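Local coordinates for probable transcriptional regulator, LysR family protein (Rhodococcus sp., PDB 2QL3), which probably acts as a DNA-binding transcriptional regulator, this chain being its C-terminal domain of the LysR substrate-binding family, at residues H117-C122 with P129-R134. Numbering follows the deposited sequence.
With PO4 (phosphate ion), chain M.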
loop_
_atom_site.group_PDB
_atom_site.type_symbol
_atom_site.label_atom_id
_atom_site.label_comp_id
_atom_site.label_asym_id
_atom_site.label_seq_id
_atom_site.Cartn_x
_atom_site.Cartn_y
_atom_site.Cartn_z
ATOM N N HIS A 117 8.834 -12.239 11.023
ATOM C CA HIS A 117 8.267 -11.904 12.346
ATOM C C HIS A 117 6.940 -12.693 12.554
ATOM O O HIS A 117 6.716 -13.317 13.606
ATOM C CB HIS A 117 8.003 -10.376 12.474
ATOM C CG HIS A 117 7.389 -9.998 13.786
ATOM N ND1 HIS A 117 6.042 -9.702 13.922
ATOM C CD2 HIS A 117 7.909 -9.981 15.039
ATOM C CE1 HIS A 117 5.768 -9.494 15.197
ATOM N NE2 HIS A 117 6.886 -9.647 15.896
ATOM N N ALA A 118 6.084 -12.661 11.522
ATOM C CA ALA A 118 4.753 -13.222 11.589
ATOM C C ALA A 118 4.872 -14.751 11.700
ATOM O O ALA A 118 4.230 -15.319 12.549
ATOM C CB ALA A 118 3.882 -12.809 10.377
HETATM N N MSE A 119 5.714 -15.385 10.873
HETATM C CA MSE A 119 5.941 -16.859 10.981
HETATM C C MSE A 119 6.532 -17.217 12.332
HETATM O O MSE A 119 6.255 -18.299 12.869
HETATM C CB MSE A 119 6.903 -17.384 9.910
HETATM C CG MSE A 119 6.422 -17.344 8.491
HETATM SE SE MSE A 119 4.570 -17.939 8.251
HETATM C CE MSE A 119 4.590 -18.029 6.272
ATOM N N ASP A 120 7.350 -16.301 12.878
ATOM C CA ASP A 120 7.980 -16.483 14.208
ATOM C C ASP A 120 6.944 -16.480 15.311
ATOM O O ASP A 120 6.987 -17.324 16.180
ATOM C CB ASP A 120 9.094 -15.425 14.533
ATOM C CG ASP A 120 10.408 -15.607 13.692
ATOM O OD1 ASP A 120 10.587 -16.630 13.014
ATOM O OD2 ASP A 120 11.270 -14.693 13.711
ATOM N N VAL A 121 5.989 -15.555 15.264
ATOM C CA VAL A 121 4.958 -15.510 16.306
ATOM C C VAL A 121 3.898 -16.628 16.266
ATOM O O VAL A 121 3.433 -17.080 17.306
ATOM C CB VAL A 121 4.401 -14.062 16.564
ATOM C CG1 VAL A 121 5.135 -13.007 15.711
ATOM C CG2 VAL A 121 2.885 -13.958 16.489
ATOM N N CYS A 122 3.533 -17.095 15.068
ATOM C CA CYS A 122 2.732 -18.331 14.978
ATOM C C CYS A 122 3.526 -19.503 15.507
ATOM O O CYS A 122 3.007 -20.324 16.271
ATOM C CB CYS A 122 2.302 -18.620 13.551
ATOM S SG CYS A 122 1.130 -17.378 12.874
ATOM N N PRO A 129 0.931 -21.347 9.922
ATOM C CA PRO A 129 -0.422 -20.961 9.478
ATOM C C PRO A 129 -0.754 -21.483 8.074
ATOM O O PRO A 129 0.174 -21.659 7.241
ATOM C CB PRO A 129 -0.355 -19.454 9.444
ATOM C CG PRO A 129 1.115 -19.166 9.137
ATOM C CD PRO A 129 1.866 -20.205 9.961
ATOM N N ARG A 130 -2.052 -21.688 7.849
ATOM C CA ARG A 130 -2.623 -22.003 6.523
ATOM C C ARG A 130 -2.834 -20.685 5.768
ATOM O O ARG A 130 -3.832 -20.008 5.996
ATOM C CB ARG A 130 -3.996 -22.693 6.639
ATOM C CG ARG A 130 -4.118 -23.921 7.640
ATOM C CD ARG A 130 -5.575 -24.470 7.733
ATOM N NE ARG A 130 -6.207 -24.527 6.406
ATOM C CZ ARG A 130 -7.218 -23.754 5.959
ATOM N NH1 ARG A 130 -7.813 -22.843 6.735
ATOM N NH2 ARG A 130 -7.660 -23.900 4.710
ATOM N N VAL A 131 -1.902 -20.348 4.881
ATOM C CA VAL A 131 -1.910 -19.070 4.179
ATOM C C VAL A 131 -2.732 -19.265 2.902
ATOM O O VAL A 131 -2.365 -20.033 1.975
ATOM C CB VAL A 131 -0.485 -18.545 3.912
ATOM C CG1 VAL A 131 -0.513 -17.167 3.239
ATOM C CG2 VAL A 131 0.300 -18.470 5.221
ATOM N N ALA A 132 -3.910 -18.667 2.939
ATOM C CA ALA A 132 -4.847 -18.608 1.805
ATOM C C ALA A 132 -4.440 -17.525 0.800
ATOM O O ALA A 132 -4.667 -17.673 -0.425
ATOM C CB ALA A 132 -6.255 -18.334 2.324
ATOM N N TYR A 133 -3.859 -16.432 1.289
ATOM C CA TYR A 133 -3.483 -15.320 0.426
ATOM C C TYR A 133 -2.246 -14.627 0.981
ATOM O O TYR A 133 -2.094 -14.503 2.179
ATOM C CB TYR A 133 -4.635 -14.289 0.247
ATOM C CG TYR A 133 -5.887 -14.880 -0.337
ATOM C CD1 TYR A 133 -5.991 -15.116 -1.713
ATOM C CD2 TYR A 133 -6.955 -15.271 0.500
ATOM C CE1 TYR A 133 -7.148 -15.729 -2.272
ATOM C CE2 TYR A 133 -8.128 -15.884 -0.037
ATOM C CZ TYR A 133 -8.200 -16.086 -1.439
ATOM O OH TYR A 133 -9.308 -16.657 -2.007
ATOM N N ARG A 134 -1.383 -14.173 0.080
ATOM C CA ARG A 134 -0.148 -13.514 0.422
ATOM C C ARG A 134 -0.105 -12.216 -0.385
ATOM O O ARG A 134 -0.627 -12.158 -1.529
ATOM C CB ARG A 134 1.003 -14.484 0.073
ATOM C CG ARG A 134 2.367 -13.945 0.171
ATOM C CD ARG A 134 3.376 -15.019 -0.346
ATOM N NE ARG A 134 3.219 -16.308 0.353
ATOM C CZ ARG A 134 3.983 -16.751 1.365
ATOM N NH1 ARG A 134 3.715 -17.948 1.894
ATOM N NH2 ARG A 134 5.011 -16.024 1.842
HETATM P P PO4 M . 0.467 -22.933 3.113
HETATM O O1 PO4 M . 1.853 -23.561 3.260
HETATM O O2 PO4 M . 0.618 -21.713 2.226
HETATM O O3 PO4 M . -0.537 -23.923 2.517
HETATM O O4 PO4 M . -0.093 -22.476 4.442
#
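C122, on helix 114-125, and P129, in the extended chain leading into strand 131-135, bring the two backbones closest, with C122 CA and P129 CA 6.9 Å apart. No hydrogen bond crosses between the segments, and side chains alone join them. The helix is held by its own backbone bonds, C122 N donating to A118 O, while segment 129-134 turns a corner at A132.

P129 is the hub. Its compact ring, rigid and apolar, offers CG to M119 SE at 3.8 Å and CD to C122 CB at 3.9 Å, so two residues one helical turn apart share one proline. C122 is small enough to be buried here, its SG lying a little farther off, 4.1 Å from P129 CG. M119 is selenomethionine; its flexible chain bends at chi2 (-44°), which carries SE across the proline obliquely and sends CE onward to V131 CG2, 4.4 Å away. Branched and apolar, V131 suits this spot, turned toward the helix. M119 CE also approaches R134 NH1 loosely, at 4.5 Å; the long arginine arm keeps its charge at the exposed margin, where R134 NH2 holds the salt bridge with D110. A phosphate ion, probably from the crystallisation liquor, accepts a nearly straight hydrogen bond from V131 N to its O4 (2.8 Å, 167°).

Strand 106-109, helix 114-125 and strand 131-135 form a beta-alpha-beta unit with parallel strands, and this contact joins its helix to the incoming second strand near the surface. L108 of the first strand meets M119, V131 and R134, while M106 lies against P129, so helix and both strands pack together.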